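Local coordinates for enoyl-CoA hydratase/isomerase family protein (Pseudomonas syringae pv. tomato, PDB 3OT6) that probably acts on acyl-CoA thioesters as a crotonase-family enoyl-CoA hydratase or isomerase, its exact reaction unassigned, at residues A123-Q134 / S159-P168. Numbering follows the deposited sequence.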
loop_
_atom_site.group_PDB
_atom_site.type_symbol
_atom_site.label_atom_id
_atom_site.label_comp_id
_atom_site.label_asym_id
_atom_site.label_seq_id
_atom_site.Cartn_x
_atom_site.Cartn_y
_atom_site.Cartn_z
ATOM N N ALA A 123 -14.597 9.411 -2.583
ATOM C CA ALA A 123 -15.329 9.718 -3.848
ATOM C C ALA A 123 -14.794 10.965 -4.563
ATOM O O ALA A 123 -14.422 11.967 -3.918
ATOM C CB ALA A 123 -16.822 9.930 -3.534
ATOM N N GLY A 124 -14.777 10.922 -5.889
ATOM C CA GLY A 124 -14.362 12.067 -6.667
ATOM C C GLY A 124 -13.600 11.682 -7.912
ATOM O O GLY A 124 -13.590 10.503 -8.308
ATOM N N PRO A 125 -12.954 12.676 -8.555
ATOM C CA PRO A 125 -12.406 12.400 -9.904
ATOM C C PRO A 125 -11.041 11.726 -9.812
ATOM O O PRO A 125 -10.062 12.226 -10.375
ATOM C CB PRO A 125 -12.264 13.801 -10.516
ATOM C CG PRO A 125 -12.037 14.750 -9.296
ATOM C CD PRO A 125 -12.868 14.111 -8.162
ATOM N N PHE A 126 -10.954 10.601 -9.093
ATOM C CA PHE A 126 -9.633 10.025 -8.790
ATOM C C PHE A 126 -9.416 8.780 -9.582
ATOM O O PHE A 126 -10.377 8.180 -10.034
ATOM C CB PHE A 126 -9.506 9.798 -7.317
ATOM C CG PHE A 126 -9.682 11.058 -6.503
ATOM C CD1 PHE A 126 -8.731 12.082 -6.567
ATOM C CD2 PHE A 126 -10.792 11.218 -5.688
ATOM C CE1 PHE A 126 -8.870 13.234 -5.829
ATOM C CE2 PHE A 126 -10.954 12.374 -4.917
ATOM C CZ PHE A 126 -9.985 13.386 -4.970
ATOM N N SER A 127 -8.168 8.434 -9.838
ATOM C CA SER A 127 -7.878 7.164 -10.479
ATOM C C SER A 127 -7.177 6.246 -9.498
ATOM O O SER A 127 -6.180 6.659 -8.837
ATOM C CB SER A 127 -6.928 7.353 -11.672
ATOM O OG SER A 127 -7.570 8.233 -12.557
ATOM N N ILE A 128 -7.628 5.001 -9.446
ATOM C CA ILE A 128 -6.900 4.019 -8.695
ATOM C C ILE A 128 -6.624 2.843 -9.613
ATOM O O ILE A 128 -7.573 2.290 -10.239
ATOM C CB ILE A 128 -7.727 3.549 -7.525
ATOM C CG1 ILE A 128 -7.936 4.685 -6.518
ATOM C CG2 ILE A 128 -7.103 2.306 -6.941
ATOM C CD1 ILE A 128 -9.013 4.391 -5.569
ATOM N N GLY A 129 -5.358 2.443 -9.738
ATOM C CA GLY A 129 -5.089 1.304 -10.574
ATOM C C GLY A 129 -3.632 1.119 -10.826
ATOM O O GLY A 129 -2.835 1.838 -10.277
ATOM N N LEU A 130 -3.319 0.187 -11.726
ATOM C CA LEU A 130 -2.008 -0.282 -11.976
ATOM C C LEU A 130 -1.683 0.043 -13.438
ATOM O O LEU A 130 -2.091 -0.675 -14.371
ATOM C CB LEU A 130 -1.955 -1.809 -11.731
ATOM C CG LEU A 130 -2.273 -2.232 -10.298
ATOM C CD1 LEU A 130 -2.234 -3.776 -10.176
ATOM C CD2 LEU A 130 -1.323 -1.553 -9.261
ATOM N N ASN A 131 -0.940 1.125 -13.663
ATOM C CA ASN A 131 -0.854 1.581 -15.032
ATOM C C ASN A 131 0.394 1.097 -15.708
ATOM O O ASN A 131 0.708 1.536 -16.803
ATOM C CB ASN A 131 -1.003 3.094 -15.117
ATOM C CG ASN A 131 0.148 3.826 -14.474
ATOM O OD1 ASN A 131 0.921 3.279 -13.700
ATOM N ND2 ASN A 131 0.263 5.064 -14.794
ATOM N N GLU A 132 1.112 0.181 -15.069
ATOM C CA GLU A 132 2.437 -0.097 -15.545
ATOM C C GLU A 132 2.467 -0.605 -16.985
ATOM O O GLU A 132 3.413 -0.299 -17.735
ATOM C CB GLU A 132 3.366 -0.890 -14.551
ATOM C CG GLU A 132 2.821 -1.682 -13.413
ATOM C CD GLU A 132 2.236 -0.879 -12.224
ATOM O OE1 GLU A 132 2.843 -0.824 -11.142
ATOM O OE2 GLU A 132 1.118 -0.353 -12.345
ATOM N N VAL A 133 1.437 -1.360 -17.373
ATOM C CA VAL A 133 1.401 -1.957 -18.703
ATOM C C VAL A 133 1.141 -0.837 -19.720
ATOM O O VAL A 133 1.541 -0.934 -20.887
ATOM C CB VAL A 133 0.401 -3.137 -18.844
ATOM C CG1 VAL A 133 -0.100 -3.317 -20.338
ATOM C CG2 VAL A 133 1.058 -4.380 -18.398
ATOM N N GLN A 134 0.498 0.220 -19.263
ATOM C CA GLN A 134 0.162 1.317 -20.131
ATOM C C GLN A 134 1.419 2.086 -20.452
ATOM O O GLN A 134 1.677 2.431 -21.614
ATOM C CB GLN A 134 -0.856 2.243 -19.497
ATOM C CG GLN A 134 -0.911 3.541 -20.248
ATOM C CD GLN A 134 -2.305 4.094 -20.369
ATOM O OE1 GLN A 134 -2.468 5.219 -20.844
ATOM N NE2 GLN A 134 -3.337 3.319 -19.939
ATOM N N SER A 159 -7.070 -5.191 -14.380
ATOM C CA SER A 159 -6.194 -4.231 -13.725
ATOM C C SER A 159 -4.711 -4.399 -14.146
ATOM O O SER A 159 -4.033 -3.448 -14.470
ATOM C CB SER A 159 -6.346 -4.361 -12.208
ATOM O OG SER A 159 -5.397 -3.525 -11.549
ATOM N N VAL A 160 -4.227 -5.630 -14.098
ATOM C CA VAL A 160 -2.827 -5.921 -14.232
ATOM C C VAL A 160 -2.442 -6.049 -15.708
ATOM O O VAL A 160 -1.427 -5.519 -16.129
ATOM C CB VAL A 160 -2.488 -7.252 -13.478
ATOM C CG1 VAL A 160 -1.142 -7.787 -13.887
ATOM C CG2 VAL A 160 -2.610 -7.086 -11.949
ATOM N N ILE A 161 -3.249 -6.782 -16.479
ATOM C CA ILE A 161 -2.908 -7.081 -17.860
ATOM C C ILE A 161 -3.374 -5.949 -18.812
ATOM O O ILE A 161 -2.724 -5.696 -19.839
ATOM C CB ILE A 161 -3.495 -8.408 -18.259
ATOM C CG1 ILE A 161 -2.730 -9.522 -17.577
ATOM C CG2 ILE A 161 -3.382 -8.622 -19.747
ATOM C CD1 ILE A 161 -3.493 -10.798 -17.498
ATOM N N ASN A 162 -4.502 -5.304 -18.499
ATOM C CA ASN A 162 -5.024 -4.297 -19.397
ATOM C C ASN A 162 -4.721 -2.910 -18.875
ATOM O O ASN A 162 -5.131 -1.900 -19.522
ATOM C CB ASN A 162 -6.540 -4.401 -19.536
ATOM C CG ASN A 162 -6.994 -5.752 -20.022
ATOM O OD1 ASN A 162 -6.174 -6.584 -20.435
ATOM N ND2 ASN A 162 -8.332 -5.976 -20.021
ATOM N N ALA A 163 -4.087 -2.816 -17.685
ATOM C CA ALA A 163 -3.920 -1.494 -17.049
ATOM C C ALA A 163 -5.260 -0.717 -16.889
ATOM O O ALA A 163 -5.336 0.475 -17.079
ATOM C CB ALA A 163 -2.895 -0.642 -17.875
ATOM N N GLU A 164 -6.336 -1.368 -16.554
ATOM C CA GLU A 164 -7.537 -0.597 -16.410
ATOM C C GLU A 164 -7.454 0.303 -15.202
ATOM O O GLU A 164 -7.085 -0.161 -14.132
ATOM C CB GLU A 164 -8.757 -1.501 -16.271
ATOM C CG GLU A 164 -10.036 -0.703 -16.057
ATOM C CD GLU A 164 -11.293 -1.502 -16.352
ATOM O OE1 GLU A 164 -11.137 -2.606 -17.003
ATOM O OE2 GLU A 164 -12.411 -1.007 -15.928
HETATM N N MSE A 165 -7.850 1.569 -15.383
HETATM C CA MSE A 165 -7.956 2.506 -14.288
HETATM C C MSE A 165 -9.355 2.588 -13.714
HETATM O O MSE A 165 -10.333 2.585 -14.444
HETATM C CB MSE A 165 -7.436 3.900 -14.689
HETATM C CG MSE A 165 -5.980 3.893 -15.165
HETATM SE SE MSE A 165 -4.690 3.027 -13.936
HETATM C CE MSE A 165 -4.855 4.384 -12.633
ATOM N N PHE A 166 -9.450 2.678 -12.384
ATOM C CA PHE A 166 -10.759 2.656 -11.680
ATOM C C PHE A 166 -11.065 3.988 -11.031
ATOM O O PHE A 166 -10.177 4.742 -10.567
ATOM C CB PHE A 166 -10.791 1.533 -10.630
ATOM C CG PHE A 166 -10.536 0.173 -11.224
ATOM C CD1 PHE A 166 -11.599 -0.621 -11.666
ATOM C CD2 PHE A 166 -9.243 -0.289 -11.402
ATOM C CE1 PHE A 166 -11.381 -1.847 -12.256
ATOM C CE2 PHE A 166 -9.007 -1.516 -12.016
ATOM C CZ PHE A 166 -10.085 -2.299 -12.450
ATOM N N ASP A 167 -12.337 4.310 -11.029
ATOM C CA ASP A 167 -12.759 5.395 -10.213
ATOM C C ASP A 167 -12.984 4.804 -8.825
ATOM O O ASP A 167 -12.932 3.584 -8.657
ATOM C CB ASP A 167 -13.964 6.116 -10.831
ATOM C CG ASP A 167 -15.227 5.282 -10.921
ATOM O OD1 ASP A 167 -15.334 4.122 -10.416
ATOM O OD2 ASP A 167 -16.170 5.853 -11.536
ATOM N N PRO A 168 -13.220 5.655 -7.818
ATOM C CA PRO A 168 -13.321 5.068 -6.477
ATOM C C PRO A 168 -14.287 3.873 -6.294
ATOM O O PRO A 168 -13.908 2.853 -5.677
ATOM C CB PRO A 168 -13.676 6.272 -5.614
ATOM C CG PRO A 168 -12.917 7.406 -6.300
ATOM C CD PRO A 168 -13.126 7.131 -7.783
HETATM O O HOH W 1 -4.925 -1.320 -13.092
HETATM O O HOH W 2 -0.626 -2.715 -15.564
#
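The ring of Phe-166 meets Ile-128 O at its edge, in plane, with CD2 3.3 Å from that oxygen; one face is overlaid toward the rim by CG of Glu-164, whose carboxylate reaches on to Arg-158. Phe-126 turns its ring edge to Pro-168 CG, while Pro-125 CD sits over the rim of one face and His-104 packs against the ring edge-to-face. Two backbone bonds pair Ile-128 with Phe-166: Ile-128 N to Phe-166 O is 2.8 Å and fairly straight (163°), in the carbonyl plane; Phe-166 N to Ile-128 O, 2.9 Å, is more bent, its donor tilted 34° from that plane. Met-165, present as selenomethionine, curls at its last two torsions, which brings SE and CE against the backbone of Gly-129, CE 3.5 Å from Gly-129 N. The Ile-128/Phe-166 pair lies at one margin of the small four-stranded sheet of the crotonase-type fold, 165-166 being its outermost strand within the chain; strand 128-129 lies between it and the parallel strand 103-106, where Ser-127 and Gly-129 bond to Ala-105. Beyond the pair the chains part around water 1, which accepts from Leu-130 N at 2.6 Å and also contacts Ser-159 O, Ser-159 OG and Glu-164 O. With chi1 at 174°, Ser-159 holds OG beside its own carbonyl carbon, where it reaches this water and also touches Leu-130 CD1, which runs alongside Val-160 CG2 at 3.8 Å. Water 2 links Leu-130 O and Val-133 N to Val-160 O. Val-133 sets its two methyls against successive carbonyls, CG2 near Val-160 O and CG1 near Ile-161 O, and Ala-163 CB touches Gln-134 CB at 3.9 Å.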